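Immunoreactive 84kD antigen PG93 (Porphyromonas gingivalis, PDB 5M11) serves as an essential bacterial surface component of the type IX secretion system and binds zinc and calcium ions. Local coordinates at residues A[389-394]-A[421-426]; A[444-449]-A[457-462]; A[465-470]-A[486-491]. All blocks are in the same frame, centred on the assembly; numbering follows the deposited sequence.

Interaction 1. Residues A[389-394]-A[421-426]; sequences GTWGNG and DARVKA
V424 donates its backbone N-H almost straight to T390 O (3.1 Å, 176° at the hydrogen), and the chain around W391 then pulls 389-394 into a tight reversal against the start of strand 422-429. The pairing illustrates how successive blades of a beta-propeller are knitted together: the turn after the second strand of one four-stranded blade lies against the first strand of the next. T390, W391 and G392 form an inverse gamma turn, and beyond it A422 engages the reversal on both its amide and carbonyl. A422 N bonds to G392 O at 3.1 Å, while A422 O receives G394 N at 2.9 Å and a weak, bent bond from G392 N.

The side-chain work is done by W391. With CG anti to the backbone N (chi1 -157°), one face of the indole is brought over R423 CB, which sits 3.3 Å from the centroid of the six-membered ring in a CH-pi contact; the two side chains cross obliquely. Further out, R423 CD approaches W391 CZ2, and the arginine chain bends at chi3 so that NH2 forms a salt bridge with D421 OD2 at 2.8 Å. K425 CB meets W391 CZ3 obliquely, whereas K425 NZ is hydrogen-bonded to Y317 OH. Beside the turn, V424 CG2 packs 3.6 Å from the carbonyl carbon of G394.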
loop_
_atom_site.group_PDB
_atom_site.type_symbol
_atom_site.label_atom_id
_atom_site.label_comp_id
_atom_site.label_asym_id
_atom_site.label_seq_id
_atom_site.Cartn_x
_atom_site.Cartn_y
_atom_site.Cartn_z
ATOM N N GLY A 389 -13.597 5.203 -15.679
ATOM C CA GLY A 389 -14.524 4.099 -15.857
ATOM C C GLY A 389 -14.795 3.418 -14.539
ATOM O O GLY A 389 -13.864 2.914 -13.898
ATOM N N THR A 390 -16.065 3.453 -14.102
ATOM C CA THR A 390 -16.511 2.797 -12.878
ATOM C C THR A 390 -17.167 1.468 -13.231
ATOM O O THR A 390 -17.909 1.374 -14.219
ATOM C CB THR A 390 -17.458 3.672 -12.058
ATOM O OG1 THR A 390 -18.578 4.023 -12.862
ATOM C CG2 THR A 390 -16.776 4.914 -11.484
ATOM N N TRP A 391 -16.887 0.436 -12.432
ATOM C CA TRP A 391 -17.462 -0.873 -12.677
ATOM C C TRP A 391 -18.857 -0.944 -12.024
ATOM O O TRP A 391 -18.996 -1.306 -10.850
ATOM C CB TRP A 391 -16.509 -1.975 -12.200
ATOM C CG TRP A 391 -16.739 -3.289 -12.875
ATOM C CD1 TRP A 391 -17.245 -4.420 -12.307
ATOM C CD2 TRP A 391 -16.475 -3.609 -14.249
ATOM N NE1 TRP A 391 -17.322 -5.423 -13.240
ATOM C CE2 TRP A 391 -16.856 -4.952 -14.445
ATOM C CE3 TRP A 391 -16.000 -2.874 -15.353
ATOM C CZ2 TRP A 391 -16.770 -5.579 -15.698
ATOM C CZ3 TRP A 391 -15.922 -3.495 -16.591
ATOM C CH2 TRP A 391 -16.312 -4.827 -16.757
ATOM N N GLY A 392 -19.861 -0.518 -12.794
ATOM C CA GLY A 392 -21.253 -0.477 -12.370
ATOM C C GLY A 392 -21.942 0.872 -12.465
ATOM O O GLY A 392 -23.152 0.909 -12.679
ATOM N N ASN A 393 -21.202 1.993 -12.326
ATOM C CA ASN A 393 -21.803 3.338 -12.332
ATOM C C ASN A 393 -21.585 4.196 -13.624
ATOM O O ASN A 393 -22.046 5.345 -13.677
ATOM C CB ASN A 393 -21.325 4.130 -11.115
ATOM C CG ASN A 393 -22.018 3.730 -9.840
ATOM O OD1 ASN A 393 -23.215 4.007 -9.633
ATOM N ND2 ASN A 393 -21.269 3.073 -8.957
ATOM N N GLY A 394 -20.923 3.645 -14.636
ATOM C CA GLY A 394 -20.729 4.340 -15.906
ATOM C C GLY A 394 -19.392 5.014 -16.138
ATOM O O GLY A 394 -18.399 4.682 -15.490
ATOM N N ASP A 421 -26.865 -0.234 -14.406
ATOM C CA ASP A 421 -25.564 -0.870 -14.207
ATOM C C ASP A 421 -24.701 -0.898 -15.489
ATOM O O ASP A 421 -24.851 -1.781 -16.338
ATOM C CB ASP A 421 -25.752 -2.292 -13.660
ATOM C CG ASP A 421 -24.609 -2.736 -12.774
ATOM O OD1 ASP A 421 -24.742 -2.623 -11.528
ATOM O OD2 ASP A 421 -23.561 -3.151 -13.323
ATOM N N ALA A 422 -23.781 0.070 -15.604
ATOM C CA ALA A 422 -22.865 0.182 -16.734
ATOM C C ALA A 422 -21.441 0.049 -16.220
ATOM O O ALA A 422 -20.930 0.933 -15.524
ATOM C CB ALA A 422 -23.074 1.500 -17.460
ATOM N N ARG A 423 -20.825 -1.098 -16.517
ATOM C CA ARG A 423 -19.480 -1.419 -16.062
ATOM C C ARG A 423 -18.450 -1.137 -17.169
ATOM O O ARG A 423 -18.369 -1.879 -18.145
ATOM C CB ARG A 423 -19.428 -2.859 -15.556
ATOM C CG ARG A 423 -20.300 -3.850 -16.308
ATOM C CD ARG A 423 -20.365 -5.176 -15.575
ATOM N NE ARG A 423 -21.052 -5.069 -14.289
ATOM C CZ ARG A 423 -22.038 -5.866 -13.895
ATOM N NH1 ARG A 423 -22.483 -6.830 -14.696
ATOM N NH2 ARG A 423 -22.601 -5.699 -12.709
ATOM N N VAL A 424 -17.668 -0.038 -16.994
ATOM C CA VAL A 424 -16.690 0.498 -17.952
ATOM C C VAL A 424 -15.222 0.216 -17.528
ATOM O O VAL A 424 -14.748 0.781 -16.534
ATOM C CB VAL A 424 -16.906 2.046 -18.142
ATOM C CG1 VAL A 424 -16.023 2.614 -19.255
ATOM C CG2 VAL A 424 -18.371 2.397 -18.393
ATOM N N LYS A 425 -14.499 -0.589 -18.332
ATOM C CA LYS A 425 -13.070 -0.885 -18.142
ATOM C C LYS A 425 -12.340 -0.791 -19.505
ATOM O O LYS A 425 -13.019 -0.667 -20.517
ATOM C CB LYS A 425 -12.837 -2.258 -17.467
ATOM C CG LYS A 425 -11.430 -2.354 -16.904
ATOM C CD LYS A 425 -11.040 -3.626 -16.198
ATOM C CE LYS A 425 -9.640 -3.359 -15.666
ATOM N NZ LYS A 425 -9.088 -4.475 -14.865
ATOM N N ALA A 426 -10.974 -0.834 -19.535
ATOM C CA ALA A 426 -10.101 -0.761 -20.729
ATOM C C ALA A 426 -10.326 0.531 -21.573
ATOM O O ALA A 426 -10.529 0.448 -22.794
ATOM C CB ALA A 426 -10.272 -2.006 -21.595
#

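Interaction 2. Residues A[444-449]-A[457-462]; sequences KNIFMY and HSFSYP. With ZN (zinc ion), chain C.
K444 reaches across to S458, its chain bent at chi3 (96°) and again at chi4 to bring NZ within 2.9 Å of the serine OG in a hydrogen bond. N445 and I446 then both face F459 in a classic beta bulge, with the methylene of N445 alongside the S460 hydroxyl. I446 is gripped through both backbone atoms: its N donates to F459 O at 2.9 Å, and its carbonyl takes F459 N at 2.8 Å. Its side chain splits between two rings, CG2 touching F459 CZ at 3.7 Å and CD1 meeting Y461 CD2 at 3.8 Å. The Y461 ring stacks on H514, a zinc ligand, and its hydroxyl bonds to D512, a calcium ligand. This is the outer hairpin of a four-stranded propeller blade, and F447 marks its next step, its CB 4.0 Å from S458 CB on the face away from I446. M448 closes a reciprocal pair of backbone bonds with H457, and the two side chains run the same way, M448 CE lying 4.2 Å from H457 CD2 at the imidazole edge. From that position H457 NE2 coordinates a zinc ion at 2.1 Å.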
loop_
_atom_site.group_PDB
_atom_site.type_symbol
_atom_site.label_atom_id
_atom_site.label_comp_id
_atom_site.label_asym_id
_atom_site.label_seq_id
_atom_site.Cartn_x
_atom_site.Cartn_y
_atom_site.Cartn_z
ATOM N N LYS A 444 -22.994 -4.553 -27.810
ATOM C CA LYS A 444 -22.103 -3.560 -28.440
ATOM C C LYS A 444 -21.024 -3.152 -27.423
ATOM O O LYS A 444 -21.054 -2.063 -26.824
ATOM C CB LYS A 444 -22.900 -2.350 -28.959
ATOM C CG LYS A 444 -23.826 -2.641 -30.134
ATOM C CD LYS A 444 -24.870 -1.547 -30.327
ATOM C CE LYS A 444 -24.458 -0.525 -31.364
ATOM N NZ LYS A 444 -24.924 0.851 -31.024
ATOM N N ASN A 445 -20.081 -4.083 -27.232
ATOM C CA ASN A 445 -18.979 -4.078 -26.279
ATOM C C ASN A 445 -18.030 -2.894 -26.390
ATOM O O ASN A 445 -17.767 -2.245 -25.384
ATOM C CB ASN A 445 -18.168 -5.369 -26.447
ATOM C CG ASN A 445 -18.589 -6.505 -25.549
ATOM O OD1 ASN A 445 -18.453 -7.658 -25.923
ATOM N ND2 ASN A 445 -19.057 -6.228 -24.326
ATOM N N ILE A 446 -17.456 -2.679 -27.589
ATOM C CA ILE A 446 -16.442 -1.665 -27.905
ATOM C C ILE A 446 -17.106 -0.335 -28.288
ATOM O O ILE A 446 -18.051 -0.333 -29.077
ATOM C CB ILE A 446 -15.539 -2.217 -29.052
ATOM C CG1 ILE A 446 -14.867 -3.575 -28.646
ATOM C CG2 ILE A 446 -14.488 -1.183 -29.457
ATOM C CD1 ILE A 446 -14.763 -4.595 -29.724
ATOM N N PHE A 447 -16.607 0.793 -27.748
ATOM C CA PHE A 447 -17.169 2.107 -28.059
ATOM C C PHE A 447 -16.084 3.179 -28.298
ATOM O O PHE A 447 -14.907 2.994 -27.970
ATOM C CB PHE A 447 -18.158 2.576 -26.950
ATOM C CG PHE A 447 -17.535 3.039 -25.652
ATOM C CD1 PHE A 447 -17.083 4.344 -25.503
ATOM C CD2 PHE A 447 -17.426 2.180 -24.569
ATOM C CE1 PHE A 447 -16.481 4.763 -24.314
ATOM C CE2 PHE A 447 -16.831 2.603 -23.376
ATOM C CZ PHE A 447 -16.347 3.888 -23.263
ATOM N N MET A 448 -16.524 4.312 -28.866
ATOM C CA MET A 448 -15.734 5.503 -29.103
ATOM C C MET A 448 -16.574 6.761 -28.811
ATOM O O MET A 448 -17.756 6.843 -29.204
ATOM C CB MET A 448 -15.162 5.552 -30.519
ATOM C CG MET A 448 -14.162 6.677 -30.690
ATOM S SD MET A 448 -14.398 7.694 -32.174
ATOM C CE MET A 448 -15.871 8.666 -31.713
ATOM N N TYR A 449 -15.933 7.750 -28.134
ATOM C CA TYR A 449 -16.513 9.050 -27.822
ATOM C C TYR A 449 -15.630 10.159 -28.349
ATOM O O TYR A 449 -14.424 10.163 -28.086
ATOM C CB TYR A 449 -16.725 9.218 -26.314
ATOM C CG TYR A 449 -17.292 10.563 -25.903
ATOM C CD1 TYR A 449 -18.522 11.004 -26.385
ATOM C CD2 TYR A 449 -16.625 11.371 -24.987
ATOM C CE1 TYR A 449 -19.052 12.230 -25.996
ATOM C CE2 TYR A 449 -17.150 12.595 -24.584
ATOM C CZ TYR A 449 -18.363 13.020 -25.092
ATOM O OH TYR A 449 -18.862 14.234 -24.699
ATOM N N HIS A 457 -20.292 6.277 -30.793
ATOM C CA HIS A 457 -20.314 5.133 -31.707
ATOM C C HIS A 457 -19.916 3.880 -30.947
ATOM O O HIS A 457 -18.909 3.881 -30.252
ATOM C CB HIS A 457 -19.386 5.338 -32.913
ATOM C CG HIS A 457 -19.794 6.445 -33.830
ATOM N ND1 HIS A 457 -20.841 6.292 -34.731
ATOM C CD2 HIS A 457 -19.272 7.684 -33.973
ATOM C CE1 HIS A 457 -20.921 7.441 -35.386
ATOM N NE2 HIS A 457 -20.001 8.309 -34.961
ATOM N N SER A 458 -20.727 2.834 -31.029
ATOM C CA SER A 458 -20.431 1.550 -30.392
ATOM C C SER A 458 -20.625 0.428 -31.403
ATOM O O SER A 458 -21.420 0.555 -32.348
ATOM C CB SER A 458 -21.267 1.319 -29.135
ATOM O OG SER A 458 -22.646 1.535 -29.369
ATOM N N PHE A 459 -19.836 -0.636 -31.235
ATOM C CA PHE A 459 -19.855 -1.825 -32.077
ATOM C C PHE A 459 -19.266 -3.010 -31.309
ATOM O O PHE A 459 -18.909 -2.867 -30.139
ATOM C CB PHE A 459 -19.080 -1.573 -33.394
ATOM C CG PHE A 459 -17.615 -1.214 -33.247
ATOM C CD1 PHE A 459 -16.643 -2.207 -33.140
ATOM C CD2 PHE A 459 -17.201 0.109 -33.283
ATOM C CE1 PHE A 459 -15.292 -1.882 -33.014
ATOM C CE2 PHE A 459 -15.841 0.431 -33.183
ATOM C CZ PHE A 459 -14.897 -0.571 -33.058
ATOM N N SER A 460 -19.133 -4.169 -31.985
ATOM C CA SER A 460 -18.505 -5.377 -31.457
ATOM C C SER A 460 -18.166 -6.355 -32.579
ATOM O O SER A 460 -18.445 -6.094 -33.758
ATOM C CB SER A 460 -19.394 -6.062 -30.423
ATOM O OG SER A 460 -18.588 -6.920 -29.632
ATOM N N TYR A 461 -17.559 -7.487 -32.199
ATOM C CA TYR A 461 -17.248 -8.593 -33.090
ATOM C C TYR A 461 -17.856 -9.845 -32.444
ATOM O O TYR A 461 -17.566 -10.082 -31.274
ATOM C CB TYR A 461 -15.741 -8.698 -33.316
ATOM C CG TYR A 461 -15.105 -7.399 -33.766
ATOM C CD1 TYR A 461 -15.238 -6.950 -35.079
ATOM C CD2 TYR A 461 -14.361 -6.618 -32.877
ATOM C CE1 TYR A 461 -14.649 -5.756 -35.499
ATOM C CE2 TYR A 461 -13.757 -5.428 -33.288
ATOM C CZ TYR A 461 -13.892 -5.009 -34.604
ATOM O OH TYR A 461 -13.285 -3.850 -35.023
ATOM N N PRO A 462 -18.768 -10.593 -33.123
ATOM C CA PRO A 462 -19.454 -11.740 -32.471
ATOM C C PRO A 462 -18.595 -12.654 -31.577
ATOM O O PRO A 462 -19.079 -13.098 -30.529
ATOM C CB PRO A 462 -20.009 -12.539 -33.650
ATOM C CG PRO A 462 -20.184 -11.555 -34.739
ATOM C CD PRO A 462 -19.267 -10.385 -34.499
HETATM ZN ZN ZN C . -19.005 9.920 -35.821
#

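Interaction 3. Residues A[465-470]-A[486-491]; sequences ANLASF and LHRSGG
S469 and H487 form an antiparallel hydrogen-bonded pair with a classic bulge in each segment (A468-S469 opposite H487, and L486-H487 opposite S469), a compact example of extra residues accommodated in an antiparallel pairing. S469 N points almost directly at H487 O (2.9 Å, 173° at the hydrogen), and H487 N returns a bond of equal length to S469 O. A468, which faces H487 together with S469, donates its N-H to R488 O at 2.8 Å. L486 N reaches S469 O with a weak bond.

Van der Waals packing surrounds the bonds. A468 CB and H487 CB lie 3.9 Å apart. L467 CD2 comes to 3.6 Å from R488 NH1, at the guanidinium edge, the two side chains crossing at about a right angle; the other methyl, CD1, rests over a face of the F470 ring, toward its rim. L486 lays CD1 against F470 O.

Among the polar groups, S469 OG, turned back beside its own carbonyl carbon (chi1 175°), reaches F470 O as a donor and accepts a hydrogen bond from W333 NE1. R488 NH1 makes a weak bond to D463 O, the backbone of a zinc ligand.

Within the fold, 465-470 runs into the first strand of a propeller blade, 469-475, while 486-491 leaves its partner, 481-485; L467 and F470 both pack on I485 of that second strand.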
loop_
_atom_site.group_PDB
_atom_site.type_symbol
_atom_site.label_atom_id
_atom_site.label_comp_id
_atom_site.label_asym_id
_atom_site.label_seq_id
_atom_site.Cartn_x
_atom_site.Cartn_y
_atom_site.Cartn_z
ATOM N N ALA A 465 -18.219 -10.397 -28.460
ATOM C CA ALA A 465 -19.443 -9.792 -27.933
ATOM C C ALA A 465 -20.001 -10.560 -26.729
ATOM O O ALA A 465 -19.887 -11.791 -26.649
ATOM C CB ALA A 465 -20.497 -9.678 -29.017
ATOM N N ASN A 466 -20.550 -9.784 -25.764
ATOM C CA ASN A 466 -21.220 -10.162 -24.508
ATOM C C ASN A 466 -20.296 -10.766 -23.440
ATOM O O ASN A 466 -20.806 -11.191 -22.401
ATOM C CB ASN A 466 -22.399 -11.094 -24.770
ATOM C CG ASN A 466 -23.526 -10.416 -25.496
ATOM O OD1 ASN A 466 -24.139 -9.480 -24.978
ATOM N ND2 ASN A 466 -23.832 -10.876 -26.710
ATOM N N LEU A 467 -18.956 -10.737 -23.632
ATOM C CA LEU A 467 -18.039 -11.265 -22.614
ATOM C C LEU A 467 -18.104 -10.402 -21.362
ATOM O O LEU A 467 -18.272 -9.187 -21.459
ATOM C CB LEU A 467 -16.584 -11.446 -23.098
ATOM C CG LEU A 467 -15.773 -10.238 -23.600
ATOM C CD1 LEU A 467 -15.029 -9.551 -22.455
ATOM C CD2 LEU A 467 -14.732 -10.697 -24.613
ATOM N N ALA A 468 -18.011 -11.052 -20.193
ATOM C CA ALA A 468 -18.097 -10.452 -18.866
ATOM C C ALA A 468 -17.189 -9.219 -18.688
ATOM O O ALA A 468 -17.698 -8.152 -18.351
ATOM C CB ALA A 468 -17.767 -11.490 -17.807
ATOM N N SER A 469 -15.868 -9.350 -18.901
ATOM C CA SER A 469 -14.973 -8.220 -18.693
ATOM C C SER A 469 -13.686 -8.303 -19.482
ATOM O O SER A 469 -13.053 -9.362 -19.565
ATOM C CB SER A 469 -14.622 -8.092 -17.216
ATOM O OG SER A 469 -13.660 -7.076 -16.989
ATOM N N PHE A 470 -13.302 -7.144 -20.037
ATOM C CA PHE A 470 -12.046 -6.909 -20.728
ATOM C C PHE A 470 -11.061 -6.389 -19.690
ATOM O O PHE A 470 -11.463 -6.086 -18.562
ATOM C CB PHE A 470 -12.225 -5.899 -21.878
ATOM C CG PHE A 470 -12.816 -6.413 -23.171
ATOM C CD1 PHE A 470 -12.019 -7.050 -24.115
ATOM C CD2 PHE A 470 -14.152 -6.179 -23.485
ATOM C CE1 PHE A 470 -12.558 -7.473 -25.340
ATOM C CE2 PHE A 470 -14.699 -6.634 -24.691
ATOM C CZ PHE A 470 -13.900 -7.271 -25.613
ATOM N N LEU A 486 -10.312 -10.459 -19.479
ATOM C CA LEU A 486 -10.222 -10.860 -18.082
ATOM C C LEU A 486 -11.232 -11.963 -17.743
ATOM O O LEU A 486 -10.925 -12.798 -16.892
ATOM C CB LEU A 486 -10.413 -9.668 -17.143
ATOM C CG LEU A 486 -9.219 -8.742 -16.909
ATOM C CD1 LEU A 486 -9.561 -7.711 -15.876
ATOM C CD2 LEU A 486 -7.976 -9.504 -16.455
ATOM N N HIS A 487 -12.425 -11.966 -18.399
ATOM C CA HIS A 487 -13.484 -12.953 -18.172
ATOM C C HIS A 487 -14.544 -13.023 -19.316
ATOM O O HIS A 487 -15.012 -11.983 -19.777
ATOM C CB HIS A 487 -14.198 -12.659 -16.828
ATOM C CG HIS A 487 -13.763 -13.562 -15.708
ATOM N ND1 HIS A 487 -12.770 -13.179 -14.806
ATOM C CD2 HIS A 487 -14.169 -14.823 -15.405
ATOM C CE1 HIS A 487 -12.616 -14.211 -13.985
ATOM N NE2 HIS A 487 -13.432 -15.226 -14.311
ATOM N N ARG A 488 -14.933 -14.249 -19.746
ATOM C CA ARG A 488 -16.016 -14.464 -20.720
ATOM C C ARG A 488 -17.328 -14.611 -19.974
ATOM O O ARG A 488 -18.275 -13.855 -20.191
ATOM C CB ARG A 488 -15.810 -15.743 -21.585
ATOM C CG ARG A 488 -14.708 -15.746 -22.630
ATOM C CD ARG A 488 -15.006 -14.916 -23.870
ATOM N NE ARG A 488 -15.970 -15.528 -24.780
ATOM C CZ ARG A 488 -16.442 -14.926 -25.867
ATOM N NH1 ARG A 488 -16.044 -13.700 -26.179
ATOM N NH2 ARG A 488 -17.320 -15.543 -26.648
ATOM N N SER A 489 -17.367 -15.652 -19.110
ATOM C CA SER A 489 -18.467 -16.128 -18.277
ATOM C C SER A 489 -17.927 -17.119 -17.230
ATOM O O SER A 489 -16.761 -17.522 -17.308
ATOM C CB SER A 489 -19.524 -16.804 -19.150
ATOM O OG SER A 489 -20.623 -17.250 -18.375
ATOM N N GLY A 490 -18.784 -17.507 -16.281
ATOM C CA GLY A 490 -18.460 -18.450 -15.215
ATOM C C GLY A 490 -18.275 -19.873 -15.703
ATOM O O GLY A 490 -19.254 -20.600 -15.908
ATOM N N GLY A 491 -17.011 -20.259 -15.887
ATOM C CA GLY A 491 -16.614 -21.587 -16.345
ATOM C C GLY A 491 -16.011 -21.617 -17.737
ATOM O O GLY A 491 -15.811 -22.697 -18.299
#

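How the interactions relate
The three contacts follow one another through consecutive blades. Interaction 1 crosses from one blade to the next, interaction 2 pairs the two last strands of the blade whose first strand interaction 1 uses, and interaction 3 joins the start of the next blade's first strand to the loop after its second. Interaction 1 is the most thoroughly buried and depends on an indole and a tight turn; interaction 2, though mostly buried, carries a metal ligand and an exposed lysine; interaction 3 is partly buried and mostly backbone. They also touch: V424 CG1 meets the F447 ring, K425 packs on L486 and W391 on S469, while N445 OD1 accepts a weak hydrogen bond from N466 N.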